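Local coordinates for protein 3,6-diketocamphane 1,6-monooxygenase (Pseudomonas putida, PDB 4UWM) that uses reduced FMN and molecular oxygen to convert 3,6-diketocamphane into a lactone by Baeyer-Villiger oxidation, a step in bacterial growth on (-)-camphor, at residues A[3-8]-A[363-368]; A[10-15]-A[283-288]; A[80-85]-A[119-124]. All coordinates share one frame; numbering follows the deposited sequence. Where two conformers were deposited one is given.

Contact 1: residues A[3-8]-A[363-368]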
# COMPACT_ATOMS: atom_id res chain seq x y z
N MET A 3 0.21 12.27 -29.75
CA MET A 3 0.89 11.27 -28.93
C MET A 3 1.01 11.84 -27.51
O MET A 3 1.34 13.02 -27.34
CB MET A 3 2.28 10.98 -29.51
CG MET A 3 3.08 9.91 -28.78
SD MET A 3 4.85 9.96 -29.14
CE MET A 3 5.30 11.52 -28.38
N GLU A 4 0.71 11.01 -26.51
CA GLU A 4 0.79 11.46 -25.12
C GLU A 4 2.20 11.28 -24.57
O GLU A 4 2.97 10.46 -25.09
CB GLU A 4 -0.21 10.69 -24.24
CG GLU A 4 -1.68 10.96 -24.53
CD GLU A 4 -2.16 12.35 -24.10
OE1 GLU A 4 -1.42 13.09 -23.44
OE2 GLU A 4 -3.31 12.70 -24.43
N THR A 5 2.53 12.06 -23.52
CA THR A 5 3.76 11.84 -22.76
C THR A 5 3.43 11.04 -21.48
O THR A 5 2.45 11.35 -20.79
CB THR A 5 4.47 13.16 -22.39
OG1 THR A 5 4.69 13.93 -23.57
CG2 THR A 5 5.85 12.90 -21.75
N GLY A 6 4.24 10.02 -21.20
CA GLY A 6 4.14 9.25 -19.95
C GLY A 6 5.47 9.18 -19.22
O GLY A 6 6.52 9.50 -19.79
N LEU A 7 5.43 8.81 -17.94
CA LEU A 7 6.64 8.62 -17.15
C LEU A 7 6.64 7.18 -16.67
O LEU A 7 5.60 6.66 -16.29
CB LEU A 7 6.64 9.61 -15.98
CG LEU A 7 7.92 9.82 -15.17
CD1 LEU A 7 9.03 10.49 -15.99
CD2 LEU A 7 7.59 10.63 -13.93
N ILE A 8 7.78 6.50 -16.78
CA ILE A 8 7.94 5.21 -16.15
C ILE A 8 9.03 5.29 -15.06
O ILE A 8 10.15 5.73 -15.31
CB ILE A 8 8.09 4.01 -17.13
CG1 ILE A 8 8.15 2.68 -16.34
CG2 ILE A 8 9.28 4.17 -18.07
CD1 ILE A 8 7.87 1.44 -17.15
N GLU A 363 9.16 19.07 -19.09
CA GLU A 363 8.31 20.14 -19.60
C GLU A 363 8.43 20.31 -21.12
O GLU A 363 7.42 20.50 -21.80
CB GLU A 363 8.57 21.46 -18.89
CG GLU A 363 7.51 22.50 -19.18
CD GLU A 363 7.60 23.67 -18.24
OE1 GLU A 363 8.72 24.10 -17.93
OE2 GLU A 363 6.53 24.14 -17.80
N LEU A 364 9.65 20.23 -21.65
CA LEU A 364 9.88 20.40 -23.08
C LEU A 364 9.24 19.27 -23.90
O LEU A 364 8.58 19.53 -24.92
CB LEU A 364 11.37 20.51 -23.40
CG LEU A 364 12.05 21.81 -22.97
CD1 LEU A 364 13.54 21.74 -23.26
CD2 LEU A 364 11.41 23.02 -23.65
N ILE A 365 9.43 18.04 -23.44
CA ILE A 365 8.86 16.86 -24.09
C ILE A 365 7.34 16.95 -24.12
O ILE A 365 6.71 16.81 -25.18
CB ILE A 365 9.32 15.56 -23.39
CG1 ILE A 365 10.83 15.36 -23.58
CG2 ILE A 365 8.54 14.35 -23.91
CD1 ILE A 365 11.49 14.55 -22.48
N SER A 366 6.74 17.24 -22.96
CA SER A 366 5.29 17.22 -22.80
C SER A 366 4.57 18.38 -23.50
O SER A 366 3.51 18.17 -24.10
CB SER A 366 4.94 17.21 -21.30
OG SER A 366 3.55 17.30 -21.08
N LYS A 367 5.16 19.58 -23.42
CA LYS A 367 4.55 20.80 -23.98
C LYS A 367 5.00 21.15 -25.40
O LYS A 367 4.20 21.65 -26.20
CB LYS A 367 4.80 21.99 -23.05
CG LYS A 367 3.97 22.00 -21.79
CD LYS A 367 4.36 23.15 -20.88
CE LYS A 367 3.42 23.26 -19.69
NZ LYS A 367 3.92 24.22 -18.66
N GLU A 368 6.27 20.90 -25.72
CA GLU A 368 6.85 21.33 -27.00
C GLU A 368 7.08 20.21 -28.02
O GLU A 368 7.02 20.44 -29.22
CB GLU A 368 8.16 22.10 -26.78
CG GLU A 368 7.99 23.47 -26.14
CD GLU A 368 9.23 24.35 -26.27
OE1 GLU A 368 10.01 24.16 -27.23
OE2 GLU A 368 9.42 25.23 -25.41
O HOH W 1 2.48 15.45 -24.07
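The seam of the TIM barrel, where the closing helix 356-369 lies against the opening strand 4-9, is bridged by Thr5 with Ile365 and Ser366. Thr5 points its side chain at the helix, and its two branches do different work. CG2, anti to the backbone N, runs into CG2 of Ile365 at 3.7 Å, methyl against methyl, the two side chains crossing at about a right angle. Ile365 goes on to pack against Val259 and Cys261 of strand 254-261, which ties this helix to a second part of the sheet.

The other branch is held beside the backbone N (chi1 -54°), which lays OG1 of Thr5 over the backbone of Ser366, 3.4 Å from its CA. No direct hydrogen bond joins the two segments; a water takes that role. It sits 2.7 Å from OG1 of Thr5 and donates to the carbonyl O of Ser366 at 2.9 Å, where the helix widens into a pi-type turn. The hydroxyl of Ser366 has its own partner, the carbonyl O of Val36, so the serine ties the helix to the chain leading into strand 40-43.

The threonine therefore gives the interface an apolar and a polar half: its methyl joins the apolar layer between strand and helix, while its hydroxyl holds the water that donates to a helix carbonyl.

Contact 2: residues A[10-15]-A[283-288]. With FMN (flavin mononucleotide), chain C.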
# COMPACT_ATOMS: atom_id res chain seq x y z
N HIS A 10 10.90 3.08 -12.67
CA HIS A 10 11.30 1.71 -12.34
C HIS A 10 11.48 1.34 -10.87
O HIS A 10 11.05 0.25 -10.47
CB HIS A 10 12.46 1.20 -13.19
CG HIS A 10 12.00 0.63 -14.48
ND1 HIS A 10 11.96 1.36 -15.65
CD2 HIS A 10 11.48 -0.59 -14.78
CE1 HIS A 10 11.47 0.61 -16.62
NE2 HIS A 10 11.18 -0.58 -16.12
N PRO A 11 12.15 2.16 -10.06
CA PRO A 11 12.93 3.31 -10.50
C PRO A 11 14.36 2.87 -10.83
O PRO A 11 14.64 1.66 -10.85
CB PRO A 11 12.94 4.19 -9.26
CG PRO A 11 12.99 3.19 -8.15
CD PRO A 11 12.09 2.06 -8.60
N TYR A 12 15.25 3.82 -11.11
CA TYR A 12 16.68 3.52 -11.14
C TYR A 12 17.38 4.47 -10.15
O TYR A 12 17.88 5.54 -10.54
CB TYR A 12 17.27 3.69 -12.55
CG TYR A 12 16.77 2.66 -13.55
CD1 TYR A 12 17.14 1.31 -13.42
CD2 TYR A 12 15.94 3.02 -14.61
CE1 TYR A 12 16.67 0.36 -14.31
CE2 TYR A 12 15.47 2.05 -15.51
CZ TYR A 12 15.85 0.73 -15.35
OH TYR A 12 15.42 -0.25 -16.22
N MET A 13 17.37 4.08 -8.89
CA MET A 13 17.93 4.89 -7.81
C MET A 13 19.36 4.44 -7.58
O MET A 13 19.62 3.24 -7.46
CB MET A 13 17.15 4.72 -6.50
CG MET A 13 15.68 5.14 -6.49
SD MET A 13 15.38 6.86 -6.99
CE MET A 13 16.05 7.77 -5.63
N ARG A 14 20.30 5.40 -7.46
CA ARG A 14 21.70 5.06 -7.17
C ARG A 14 21.81 4.19 -5.93
O ARG A 14 21.18 4.46 -4.91
CB ARG A 14 22.56 6.33 -6.94
CG ARG A 14 22.81 7.18 -8.17
CD ARG A 14 24.04 8.05 -7.96
NE ARG A 14 23.95 8.90 -6.78
CZ ARG A 14 23.32 10.08 -6.74
NH1 ARG A 14 22.72 10.55 -7.82
NH2 ARG A 14 23.28 10.78 -5.61
N PRO A 15 22.63 3.12 -6.00
CA PRO A 15 22.82 2.31 -4.80
C PRO A 15 23.24 3.15 -3.61
O PRO A 15 24.07 4.05 -3.75
CB PRO A 15 23.93 1.33 -5.22
CG PRO A 15 23.65 1.13 -6.66
CD PRO A 15 23.30 2.51 -7.16
N ARG A 283 27.39 2.36 -15.38
CA ARG A 283 27.68 1.53 -14.23
C ARG A 283 26.87 0.24 -14.18
O ARG A 283 27.36 -0.79 -13.70
CB ARG A 283 27.49 2.29 -12.92
CG ARG A 283 27.85 1.46 -11.71
CD ARG A 283 27.65 2.19 -10.39
NE ARG A 283 27.72 1.26 -9.27
CZ ARG A 283 27.47 1.59 -8.01
NH1 ARG A 283 27.15 2.84 -7.68
NH2 ARG A 283 27.57 0.66 -7.07
N TYR A 284 25.63 0.31 -14.66
CA TYR A 284 24.65 -0.74 -14.37
C TYR A 284 24.10 -1.39 -15.63
O TYR A 284 24.26 -2.59 -15.83
CB TYR A 284 23.50 -0.17 -13.49
CG TYR A 284 22.38 -1.15 -13.18
CD1 TYR A 284 22.66 -2.40 -12.62
CD2 TYR A 284 21.05 -0.82 -13.42
CE1 TYR A 284 21.64 -3.30 -12.33
CE2 TYR A 284 20.02 -1.72 -13.14
CZ TYR A 284 20.33 -2.95 -12.59
OH TYR A 284 19.33 -3.85 -12.30
N LEU A 285 23.44 -0.60 -16.47
CA LEU A 285 22.67 -1.16 -17.58
C LEU A 285 23.49 -1.73 -18.74
O LEU A 285 23.18 -2.82 -19.24
CB LEU A 285 21.65 -0.14 -18.13
CG LEU A 285 20.51 0.25 -17.18
CD1 LEU A 285 19.70 1.39 -17.76
CD2 LEU A 285 19.63 -0.96 -16.86
N ILE A 286 24.50 -0.98 -19.19
CA ILE A 286 25.28 -1.40 -20.36
C ILE A 286 25.94 -2.76 -20.12
O ILE A 286 25.76 -3.65 -20.95
CB ILE A 286 26.24 -0.31 -20.89
CG1 ILE A 286 25.45 0.75 -21.66
CG2 ILE A 286 27.31 -0.90 -21.80
CD1 ILE A 286 26.12 2.10 -21.76
N PRO A 287 26.65 -2.95 -18.98
CA PRO A 287 27.26 -4.26 -18.78
C PRO A 287 26.25 -5.42 -18.82
O PRO A 287 26.59 -6.50 -19.31
CB PRO A 287 27.88 -4.15 -17.38
CG PRO A 287 28.19 -2.71 -17.23
CD PRO A 287 27.04 -2.00 -17.91
N ILE A 288 25.03 -5.20 -18.32
CA ILE A 288 23.97 -6.20 -18.37
C ILE A 288 23.51 -6.43 -19.81
O ILE A 288 23.50 -7.56 -20.30
CB ILE A 288 22.76 -5.82 -17.48
CG1 ILE A 288 23.16 -5.81 -16.00
CG2 ILE A 288 21.59 -6.77 -17.72
CD1 ILE A 288 22.04 -5.37 -15.07
N1 FMN C . 8.41 -5.69 -16.90
C2 FMN C . 7.42 -4.95 -16.32
O2 FMN C . 6.36 -5.51 -15.97
N3 FMN C . 7.53 -3.62 -16.12
C4 FMN C . 8.62 -2.93 -16.47
O4 FMN C . 8.66 -1.70 -16.26
C4A FMN C . 9.75 -3.66 -17.10
N5 FMN C . 10.89 -3.04 -17.48
C5A FMN C . 11.92 -3.72 -18.05
C6 FMN C . 13.08 -3.04 -18.43
C7 FMN C . 14.14 -3.72 -19.03
C7M FMN C . 15.39 -2.97 -19.43
C8 FMN C . 14.03 -5.19 -19.25
C8M FMN C . 15.14 -5.98 -19.89
C9 FMN C . 12.87 -5.87 -18.88
C9A FMN C . 11.81 -5.19 -18.29
N10 FMN C . 10.62 -5.88 -17.91
C10 FMN C . 9.58 -5.13 -17.30
C1' FMN C . 10.50 -7.33 -18.11
C2' FMN C . 9.76 -7.67 -19.39
O2' FMN C . 8.57 -6.88 -19.44
C3' FMN C . 9.39 -9.15 -19.44
O3' FMN C . 10.43 -9.85 -20.14
C4' FMN C . 8.03 -9.35 -20.11
O4' FMN C . 6.97 -9.05 -19.18
C5' FMN C . 7.84 -10.75 -20.68
O5' FMN C . 8.19 -10.65 -22.05
P FMN C . 7.85 -11.76 -23.15
O1P FMN C . 6.50 -12.32 -22.84
O2P FMN C . 7.89 -10.92 -24.39
O3P FMN C . 8.99 -12.74 -23.01
O HOH W 2 26.14 4.49 -5.65
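NE2 of His10 donates to N5 of FMN over 2.8 Å with an N-H...N angle of 153°, and O4 of the flavin lies equally near that nitrogen. C4A of the cofactor falls in the plane of the imidazole at its edge. The other ring nitrogen, ND1, is hydrogen-bonded to Glu347, so both nitrogens are engaged and the rotation of the ring is fixed. A cis peptide joins His10 to Pro11, and the Tyr12 side chain runs alongside that of His10, so that its OH comes over the centre of the imidazole, 3.8 Å above its plane.

Tyr12 also carries the contact to helix 276-291. Its CE1 meets CE2 of Tyr284 at 4.1 Å, coming to the edge of the Tyr284 ring near its plane, and the two side chains cross at about a right angle. CD2 of Leu285 approaches the same CE1 of Tyr12, also at 4.1 Å. The hydroxyl of Tyr284 bonds to Glu52, and its ring stacks on Trp51.

Further along, CD of Pro15 lies over one face of the Arg283 guanidinium, 3.9 Å from NH1. The arginine leaves the helix with CG anti to the backbone N (chi1 -178°) and stays extended to NE, which carries its head past the proline. At the guanidinium edge a water accepts from NH1 of Arg283 at 2.8 Å and donates to the carbonyl O of Pro15. NH1 also bonds to Tyr279, and NH2 forms a salt bridge with Glu181 of the second subunit.

This is the loop that follows the first barrel strand, at the carboxyl-terminal rim where TIM barrels bind their ligands, here the FMN site of a luciferase-family monooxygenase.

Contact 3: residues A[80-85]-A[119-124]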
# COMPACT_ATOMS: atom_id res chain seq x y z
N LEU A 80 1.51 -10.93 -10.07
CA LEU A 80 0.38 -11.76 -9.56
C LEU A 80 0.76 -13.02 -8.80
O LEU A 80 0.06 -13.36 -7.85
CB LEU A 80 -0.62 -12.06 -10.67
CG LEU A 80 -1.16 -10.88 -11.48
CD1 LEU A 80 -2.36 -11.32 -12.31
CD2 LEU A 80 -1.54 -9.69 -10.62
N PRO A 81 1.86 -13.70 -9.18
CA PRO A 81 2.23 -14.90 -8.41
C PRO A 81 2.65 -14.64 -6.95
O PRO A 81 2.76 -15.58 -6.16
CB PRO A 81 3.39 -15.49 -9.21
CG PRO A 81 3.22 -14.95 -10.59
CD PRO A 81 2.72 -13.55 -10.37
N HIS A 82 2.85 -13.37 -6.57
CA HIS A 82 3.44 -13.05 -5.27
C HIS A 82 2.42 -12.65 -4.17
O HIS A 82 2.83 -12.34 -3.04
CB HIS A 82 4.48 -11.89 -5.42
CG HIS A 82 5.68 -12.22 -6.25
ND1 HIS A 82 6.63 -11.27 -6.57
CD2 HIS A 82 6.08 -13.38 -6.85
CE1 HIS A 82 7.58 -11.83 -7.31
NE2 HIS A 82 7.27 -13.11 -7.49
N GLN A 83 1.12 -12.62 -4.50
CA GLN A 83 0.06 -12.09 -3.62
C GLN A 83 -1.16 -12.98 -3.67
O GLN A 83 -1.44 -13.58 -4.73
CB GLN A 83 -0.43 -10.70 -4.12
CG GLN A 83 0.65 -9.66 -4.33
CD GLN A 83 0.11 -8.23 -4.24
OE1 GLN A 83 0.64 -7.31 -4.87
NE2 GLN A 83 -0.92 -8.05 -3.43
N HIS A 84 -1.93 -13.03 -2.58
CA HIS A 84 -3.27 -13.60 -2.65
C HIS A 84 -4.13 -12.73 -3.55
O HIS A 84 -4.23 -11.53 -3.33
CB HIS A 84 -3.92 -13.72 -1.26
CG HIS A 84 -5.09 -14.64 -1.28
ND1 HIS A 84 -6.31 -14.26 -1.80
CD2 HIS A 84 -5.19 -15.95 -0.98
CE1 HIS A 84 -7.14 -15.29 -1.76
NE2 HIS A 84 -6.49 -16.33 -1.27
N PRO A 85 -4.78 -13.33 -4.57
CA PRO A 85 -5.55 -12.55 -5.54
C PRO A 85 -6.75 -11.80 -4.98
O PRO A 85 -7.12 -10.79 -5.55
CB PRO A 85 -6.05 -13.62 -6.55
CG PRO A 85 -5.13 -14.77 -6.37
CD PRO A 85 -4.70 -14.76 -4.95
N HIS A 119 8.87 -15.79 -2.68
CA HIS A 119 7.45 -16.01 -2.66
C HIS A 119 7.05 -17.48 -2.89
O HIS A 119 5.90 -17.78 -3.18
CB HIS A 119 6.76 -15.05 -3.64
CG HIS A 119 7.02 -13.60 -3.33
ND1 HIS A 119 8.11 -12.91 -3.83
CD2 HIS A 119 6.36 -12.72 -2.53
CE1 HIS A 119 8.09 -11.66 -3.39
NE2 HIS A 119 7.05 -11.53 -2.58
N GLY A 120 8.01 -18.39 -2.69
CA GLY A 120 7.72 -19.82 -2.69
C GLY A 120 7.76 -20.53 -4.02
O GLY A 120 7.31 -21.67 -4.11
N ILE A 121 8.28 -19.86 -5.05
CA ILE A 121 8.33 -20.42 -6.39
C ILE A 121 9.79 -20.73 -6.72
O ILE A 121 10.58 -19.81 -6.97
CB ILE A 121 7.74 -19.49 -7.47
CG1 ILE A 121 6.30 -19.12 -7.18
CG2 ILE A 121 7.80 -20.16 -8.83
CD1 ILE A 121 6.09 -17.66 -6.79
N ARG A 122 10.15 -22.01 -6.69
CA ARG A 122 11.53 -22.44 -6.94
C ARG A 122 11.71 -22.86 -8.39
O ARG A 122 10.77 -23.34 -9.03
CB ARG A 122 11.91 -23.58 -6.01
CG ARG A 122 12.11 -23.17 -4.56
CD ARG A 122 12.33 -24.40 -3.69
NE ARG A 122 11.13 -25.23 -3.59
CZ ARG A 122 10.97 -26.21 -2.70
NH1 ARG A 122 11.94 -26.49 -1.84
NH2 ARG A 122 9.84 -26.91 -2.67
N ASN A 123 12.93 -22.69 -8.90
CA ASN A 123 13.28 -22.99 -10.32
C ASN A 123 12.44 -22.18 -11.32
O ASN A 123 11.88 -22.74 -12.27
CB ASN A 123 13.16 -24.49 -10.63
CG ASN A 123 13.82 -25.35 -9.58
OD1 ASN A 123 13.15 -26.15 -8.92
ND2 ASN A 123 15.13 -25.19 -9.41
N ALA A 124 12.37 -20.87 -11.09
CA ALA A 124 11.45 -19.96 -11.79
C ALA A 124 11.57 -19.93 -13.32
O ALA A 124 10.55 -19.93 -14.02
CB ALA A 124 11.59 -18.56 -11.23
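His82 and His119 adopt nearly the same first torsion, CG opposite the carbonyl carbon (chi1 -65° and -59°); although the second torsions differ by nearly a quarter turn, the side chains cross at about a right angle and the rings come to lie face to face. The rings form an offset stack, with centroids 3.8 Å apart and planes only 4° from parallel. ND1 of His119 lies over the centre of the His82 ring, and CG of His82 lies over the centre of the His119 ring; these two atoms are 3.5 Å apart. CB of His82 adds a CH-pi contact, 3.7 Å from the centroid of the His119 ring. A hydrogen bond from ND1 of His119 to the carbonyl O of Ala115, in the preceding helix, fixes how this ring is turned.

CD1 of Ile121 comes to the edge of the His82 ring, 4.3 Å from CD2, and also touches CB of Pro81 at 4.2 Å. With an alanine in place of His82, the face of His119 would probably lose its stacked ring and a gap would open beside the Ile121 methyl. The carbonyl O of His82 is buried here without a polar partner.

Gly120, at positive phi, is the C-prime residue of the Schellman motif that ends helix 113-118. The contact thus joins the turn between strand 72-79 and helix 85-98 to the end of helix 113-118, with Ala86 of the second subunit packing on His119.

The three contacts are nested along the chain: contact 1 joins its two ends, contact 2 lies within that loop, and contact 3 within the loop closed by contact 2. The centres of contacts 1 and 2 are 23 Å apart; their first segments adjoin, strand 4-9 and then the loop leading to the flavin. Contact 3 stands about 25 Å from contact 2 and 35 Å from contact 1, centre to centre, across the middle of the chain from the latter. Contacts 2 and 3 reach the second subunit: the homodimer interface draws on helix 276-291 and Pro15 in one and on the loops after strand 72-79 and helix 113-118 in the other, whereas contact 1 lies within one subunit.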